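Local coordinates for protein benzoate transport porin BenP (Acinetobacter baumannii AB307-0294, PDB 5DL8) that probably forms an outer-membrane channel for small solutes such as benzoate, as a porin of the OprD family, at residues F313-E318 with N356-S361; N352-H357 with V388-D393. All coordinates share one frame; numbering follows the deposited sequence.

Contact 1 (F313-E318 with N356-S361); sequences FFKEDE and NHETES
The acid of E358 meets a lysine and a second acid of the loop, K315 and E318. K315 reaches its carboxylate from the opposite direction and makes a forked salt bridge: K315 NZ lies 3.2 Å from OE1 and 3.2 Å from OE2 of E358, each oxygen offering its syn lone pair. The lysine chain runs nearly straight until the bend at chi4 (68°) turns the amine in between them. E318 comes in at about a right angle, and its OE2 sits 2.5 Å from E358 OE1, so close that one of the two acids probably holds a proton; K315 would be expected to stabilise the single negative charge left on the pair. The other oxygen, E318 OE1, takes the backbone N-H of K315 at 3.3 Å on its anti lone pair, across the type II turn K315 to E318. That turn is closed by the backbone bond from E318 N to K315 O, 2.9 Å.

In an OprD-family beta barrel, this loop between strands 278-288 and 319-328 reaches past strand 336-349 to strand 355-368; F313 touches V343 of the strand it passes, while K315 and E318 rest on F348. Y386, from strand 377-388 beyond, gives E358 OE2 a further hydrogen bond. A water joins the same group to the loop backbone, accepting from F313 N and donating to E358 OE1 at 2.7 Å.

The nonpolar part belongs to F313. E360 CB lies at the edge of its ring, 3.6 Å from F313 CZ, close to the ring plane, with the backbone of T359 beside it. E358 slides past the ring in the opposite direction, E358 CG 3.9 Å from F313 CE2. The E360 carboxylate itself is held by T311 OG1 and the backbone N of A310.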
loop_
_atom_site.group_PDB
_atom_site.type_symbol
_atom_site.label_atom_id
_atom_site.label_comp_id
_atom_site.label_asym_id
_atom_site.label_seq_id
_atom_site.Cartn_x
_atom_site.Cartn_y
_atom_site.Cartn_z
ATOM N N PHE A 313 8.420 -5.049 10.828
ATOM C CA PHE A 313 8.486 -5.830 12.015
ATOM C C PHE A 313 7.871 -7.203 11.724
ATOM O O PHE A 313 7.025 -7.648 12.495
ATOM C CB PHE A 313 7.810 -5.001 13.089
ATOM C CG PHE A 313 8.556 -3.687 13.395
ATOM C CD1 PHE A 313 8.442 -2.594 12.577
ATOM C CD2 PHE A 313 9.393 -3.606 14.488
ATOM C CE1 PHE A 313 9.164 -1.454 12.879
ATOM C CE2 PHE A 313 10.046 -2.459 14.825
ATOM C CZ PHE A 313 10.014 -1.392 13.976
ATOM N N PHE A 314 8.239 -7.804 10.577
ATOM C CA PHE A 314 7.616 -9.081 10.125
ATOM C C PHE A 314 8.642 -10.263 10.190
ATOM O O PHE A 314 8.492 -11.306 9.605
ATOM C CB PHE A 314 6.905 -8.895 8.733
ATOM C CG PHE A 314 7.749 -8.301 7.661
ATOM C CD1 PHE A 314 8.711 -9.076 6.975
ATOM C CD2 PHE A 314 7.588 -6.957 7.290
ATOM C CE1 PHE A 314 9.557 -8.483 5.944
ATOM C CE2 PHE A 314 8.444 -6.343 6.315
ATOM C CZ PHE A 314 9.402 -7.105 5.613
ATOM N N LYS A 315 9.713 -10.092 10.914
ATOM C CA LYS A 315 10.725 -11.099 10.965
ATOM C C LYS A 315 10.287 -12.283 11.885
ATOM O O LYS A 315 9.405 -12.156 12.739
ATOM C CB LYS A 315 12.108 -10.553 11.466
ATOM C CG LYS A 315 12.699 -9.411 10.655
ATOM C CD LYS A 315 13.784 -8.589 11.389
ATOM C CE LYS A 315 14.163 -7.395 10.603
ATOM N NZ LYS A 315 13.091 -6.367 10.494
ATOM N N GLU A 316 10.931 -13.413 11.633
ATOM C CA GLU A 316 10.526 -14.678 12.276
ATOM C C GLU A 316 10.534 -14.574 13.788
ATOM O O GLU A 316 11.546 -14.239 14.390
ATOM C CB GLU A 316 11.491 -15.815 11.869
ATOM C CG GLU A 316 11.301 -17.137 12.586
ATOM C CD GLU A 316 12.262 -18.229 12.057
ATOM O OE1 GLU A 316 12.868 -18.000 11.000
ATOM O OE2 GLU A 316 12.391 -19.320 12.664
ATOM N N ASP A 317 9.429 -14.933 14.402
ATOM C CA ASP A 317 9.264 -14.822 15.835
ATOM C C ASP A 317 9.107 -13.423 16.421
ATOM O O ASP A 317 8.998 -13.290 17.646
ATOM C CB ASP A 317 10.362 -15.568 16.574
ATOM C CG ASP A 317 10.290 -17.077 16.394
ATOM O OD1 ASP A 317 9.240 -17.675 16.111
ATOM O OD2 ASP A 317 11.257 -17.716 16.704
ATOM N N GLU A 318 9.076 -12.392 15.573
ATOM C CA GLU A 318 9.197 -11.035 16.041
ATOM C C GLU A 318 7.872 -10.593 16.709
ATOM O O GLU A 318 6.799 -10.701 16.150
ATOM C CB GLU A 318 9.610 -10.054 14.920
ATOM C CG GLU A 318 9.678 -8.577 15.413
ATOM C CD GLU A 318 10.397 -7.650 14.452
ATOM O OE1 GLU A 318 10.560 -7.965 13.280
ATOM O OE2 GLU A 318 10.871 -6.561 14.944
ATOM N N ASN A 356 18.064 -10.280 18.756
ATOM C CA ASN A 356 18.064 -8.951 18.197
ATOM C C ASN A 356 16.888 -8.132 18.674
ATOM O O ASN A 356 15.911 -8.654 19.118
ATOM C CB ASN A 356 18.118 -9.077 16.649
ATOM C CG ASN A 356 18.817 -7.946 15.973
ATOM O OD1 ASN A 356 19.238 -7.017 16.597
ATOM N ND2 ASN A 356 18.905 -8.012 14.661
ATOM N N HIS A 357 16.987 -6.806 18.493
ATOM C CA HIS A 357 15.899 -5.921 18.742
ATOM C C HIS A 357 16.022 -4.699 17.900
ATOM O O HIS A 357 17.155 -4.299 17.503
ATOM C CB HIS A 357 15.772 -5.648 20.282
ATOM C CG HIS A 357 16.928 -4.931 20.938
ATOM N ND1 HIS A 357 17.116 -3.561 20.869
ATOM C CD2 HIS A 357 17.909 -5.381 21.753
ATOM C CE1 HIS A 357 18.188 -3.205 21.560
ATOM N NE2 HIS A 357 18.669 -4.290 22.127
ATOM N N GLU A 358 14.887 -4.036 17.619
ATOM C CA GLU A 358 14.971 -2.862 16.715
ATOM C C GLU A 358 13.865 -1.860 17.005
ATOM O O GLU A 358 12.845 -2.222 17.602
ATOM C CB GLU A 358 14.916 -3.329 15.244
ATOM C CG GLU A 358 13.583 -3.990 14.963
ATOM C CD GLU A 358 13.454 -4.720 13.630
ATOM O OE1 GLU A 358 12.313 -5.298 13.376
ATOM O OE2 GLU A 358 14.460 -4.694 12.832
ATOM N N THR A 359 14.069 -0.624 16.616
ATOM C CA THR A 359 13.106 0.436 16.813
ATOM C C THR A 359 12.927 1.214 15.557
ATOM O O THR A 359 13.888 1.402 14.794
ATOM C CB THR A 359 13.462 1.442 17.992
ATOM O OG1 THR A 359 14.710 2.104 17.738
ATOM C CG2 THR A 359 13.532 0.769 19.305
ATOM N N GLU A 360 11.731 1.727 15.324
ATOM C CA GLU A 360 11.497 2.649 14.177
ATOM C C GLU A 360 10.570 3.777 14.622
ATOM O O GLU A 360 9.504 3.514 15.168
ATOM C CB GLU A 360 10.842 1.945 13.015
ATOM C CG GLU A 360 10.761 2.838 11.729
ATOM C CD GLU A 360 10.006 2.220 10.544
ATOM O OE1 GLU A 360 10.409 1.117 10.067
ATOM O OE2 GLU A 360 9.018 2.854 10.094
ATOM N N SER A 361 11.000 5.013 14.436
ATOM C CA SER A 361 10.174 6.198 14.665
ATOM C C SER A 361 9.833 6.826 13.302
ATOM O O SER A 361 10.585 6.701 12.354
ATOM C CB SER A 361 10.853 7.160 15.689
ATOM O OG SER A 361 12.081 7.600 15.176
HETATM O O HOH W 1 11.205 -4.161 11.131
#

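Contact 2 (N352-H357 with V388-D393). With CA (calcium ion), chain H.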
loop_
_atom_site.group_PDB
_atom_site.type_symbol
_atom_site.label_atom_id
_atom_site.label_comp_id
_atom_site.label_asym_id
_atom_site.label_seq_id
_atom_site.Cartn_x
_atom_site.Cartn_y
_atom_site.Cartn_z
ATOM N N ASN A 352 23.596 -14.335 12.316
ATOM C CA ASN A 352 24.507 -15.072 13.264
ATOM C C ASN A 352 23.806 -15.867 14.362
ATOM O O ASN A 352 24.480 -16.546 15.122
ATOM C CB ASN A 352 25.586 -14.129 13.881
ATOM C CG ASN A 352 25.039 -12.715 14.168
ATOM O OD1 ASN A 352 24.113 -12.533 14.985
ATOM N ND2 ASN A 352 25.533 -11.734 13.448
ATOM N N GLY A 353 22.471 -15.842 14.480
ATOM C CA GLY A 353 21.787 -16.529 15.621
ATOM C C GLY A 353 21.694 -15.788 16.959
ATOM O O GLY A 353 21.202 -16.312 17.929
ATOM N N GLU A 354 22.100 -14.523 16.976
ATOM C CA GLU A 354 22.087 -13.677 18.184
ATOM C C GLU A 354 20.761 -12.994 18.311
ATOM O O GLU A 354 20.143 -12.646 17.299
ATOM C CB GLU A 354 23.145 -12.551 18.157
ATOM C CG GLU A 354 24.550 -12.966 17.784
ATOM C CD GLU A 354 25.433 -13.162 18.976
ATOM O OE1 GLU A 354 26.432 -12.392 19.062
ATOM O OE2 GLU A 354 25.104 -14.048 19.800
ATOM N N LYS A 355 20.369 -12.772 19.566
ATOM C CA LYS A 355 19.098 -12.174 19.904
ATOM C C LYS A 355 19.132 -10.723 19.428
ATOM O O LYS A 355 20.120 -10.026 19.651
ATOM C CB LYS A 355 18.884 -12.203 21.386
ATOM C CG LYS A 355 18.966 -13.596 22.024
ATOM C CD LYS A 355 18.446 -13.554 23.454
ATOM C CE LYS A 355 16.926 -13.576 23.411
ATOM N NZ LYS A 355 16.342 -12.474 24.199
ATOM N N ASN A 356 18.064 -10.280 18.756
ATOM C CA ASN A 356 18.064 -8.951 18.197
ATOM C C ASN A 356 16.888 -8.132 18.674
ATOM O O ASN A 356 15.911 -8.654 19.118
ATOM C CB ASN A 356 18.118 -9.077 16.649
ATOM C CG ASN A 356 18.817 -7.946 15.973
ATOM O OD1 ASN A 356 19.238 -7.017 16.597
ATOM N ND2 ASN A 356 18.905 -8.012 14.661
ATOM N N HIS A 357 16.987 -6.806 18.493
ATOM C CA HIS A 357 15.899 -5.921 18.742
ATOM C C HIS A 357 16.022 -4.699 17.900
ATOM O O HIS A 357 17.155 -4.299 17.503
ATOM C CB HIS A 357 15.772 -5.648 20.282
ATOM C CG HIS A 357 16.928 -4.931 20.938
ATOM N ND1 HIS A 357 17.116 -3.561 20.869
ATOM C CD2 HIS A 357 17.909 -5.381 21.753
ATOM C CE1 HIS A 357 18.188 -3.205 21.560
ATOM N NE2 HIS A 357 18.669 -4.290 22.127
ATOM N N VAL A 388 18.795 -0.846 15.175
ATOM C CA VAL A 388 18.795 -2.296 15.350
ATOM C C VAL A 388 20.066 -2.684 16.045
ATOM O O VAL A 388 21.114 -2.128 15.702
ATOM C CB VAL A 388 18.556 -3.061 13.991
ATOM C CG1 VAL A 388 19.617 -2.743 12.881
ATOM C CG2 VAL A 388 18.471 -4.569 14.235
ATOM N N LYS A 389 20.028 -3.638 16.991
ATOM C CA LYS A 389 21.292 -4.055 17.606
ATOM C C LYS A 389 22.312 -4.767 16.625
ATOM O O LYS A 389 23.517 -4.431 16.598
ATOM C CB LYS A 389 20.998 -4.944 18.783
ATOM C CG LYS A 389 22.196 -5.247 19.666
ATOM C CD LYS A 389 21.844 -6.334 20.716
ATOM C CE LYS A 389 23.034 -6.518 21.673
ATOM N NZ LYS A 389 22.665 -7.510 22.691
ATOM N N HIS A 390 21.831 -5.737 15.846
ATOM C CA HIS A 390 22.608 -6.297 14.705
ATOM C C HIS A 390 21.966 -5.965 13.348
ATOM O O HIS A 390 20.872 -6.473 12.999
ATOM C CB HIS A 390 22.761 -7.801 14.888
ATOM C CG HIS A 390 23.404 -8.160 16.174
ATOM N ND1 HIS A 390 22.690 -8.477 17.308
ATOM C CD2 HIS A 390 24.704 -8.243 16.519
ATOM C CE1 HIS A 390 23.523 -8.756 18.294
ATOM N NE2 HIS A 390 24.751 -8.606 17.845
ATOM N N GLY A 391 22.623 -5.131 12.572
ATOM C CA GLY A 391 22.102 -4.630 11.332
ATOM C C GLY A 391 22.493 -3.160 11.137
ATOM O O GLY A 391 23.332 -2.527 11.896
ATOM N N ASN A 392 21.835 -2.555 10.125
ATOM C CA ASN A 392 22.196 -1.239 9.667
ATOM C C ASN A 392 21.250 -0.142 10.065
ATOM O O ASN A 392 20.124 -0.124 9.567
ATOM C CB ASN A 392 22.190 -1.322 8.180
ATOM C CG ASN A 392 23.269 -2.283 7.668
ATOM O OD1 ASN A 392 24.389 -2.391 8.199
ATOM N ND2 ASN A 392 22.894 -2.994 6.646
ATOM N N ASP A 393 21.735 0.781 10.915
ATOM C CA ASP A 393 20.915 1.901 11.385
ATOM C C ASP A 393 20.764 2.918 10.251
ATOM O O ASP A 393 21.677 2.999 9.442
ATOM C CB ASP A 393 21.525 2.601 12.564
ATOM C CG ASP A 393 21.612 1.748 13.771
ATOM O OD1 ASP A 393 21.096 0.633 13.781
ATOM O OD2 ASP A 393 22.203 2.193 14.761
HETATM CA CA CA H . 23.292 -1.322 14.235
#
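N356 OD1 accepts two backbone N-H groups that arrive from opposite faces of its amide plane. H390 N is the straighter donor, 3.0 Å away with an angle of 171° at the hydrogen, tilted out of the carbonyl plane; H357 N, next in sequence, comes from above it and off any lone pair. The amide's other end is used too: ND2 gives a hydrogen to H390 O at 3.0 Å, in the plane of that carbonyl and on a lone pair. One asparagine thus pairs with both the N-H and the C=O of H390, which fixes the rotation of the amide in a buried setting, against V388 CG2 (3.5 Å from N356 OD1).

Next to this, K389 N donates to H357 O at 3.0 Å, almost head-on to the carbonyl. It is where the antiparallel pairing of strands 355-368 and 377-388 gives way to the loop running into strand 394-406 of the barrel. In that loop the calcium ion is bound by V388 O at 2.8 Å and G391 O at 2.6 Å, with D393 as a further member of the site. D393 OD1 also receives the backbone N-H of V388, met from above the carboxylate plane. G391 takes an extended backbone with positive phi (142°), its carbonyl turned to the ion.

Side chains cover the outer parts of the contact. K389 CB stands over one face of the H357 ring, 4.2 Å from its centroid, and the extended lysine chain passes obliquely, bringing K389 CD alongside H357 NE2. E354 CB makes an off-centre CH-pi contact with the H390 ring, 3.8 Å from H390 CE1. The edge of this ring faces K355 O, and its ND1 is buried without a polar partner in the model.

The two contacts lie about 9 Å apart, centre to centre, and meet on strand 355-368, sharing N356 and H357 at its start. Along the chain the order is 313-318, 352-357, 356-361, 388-393, with contact 2 beginning just ahead of the strand part used in contact 1. The side chains also touch between contacts, E358 CB packing 3.9 Å from V388 CB. One strand end thus faces two partners: the loop before strand 319-328, lying across strand 336-349, and the calcium-binding loop that follows strand 377-388, the strand paired with 355-368. Together they tie loop segments to neighbouring strands at one end of the barrel, probably the extracellular one.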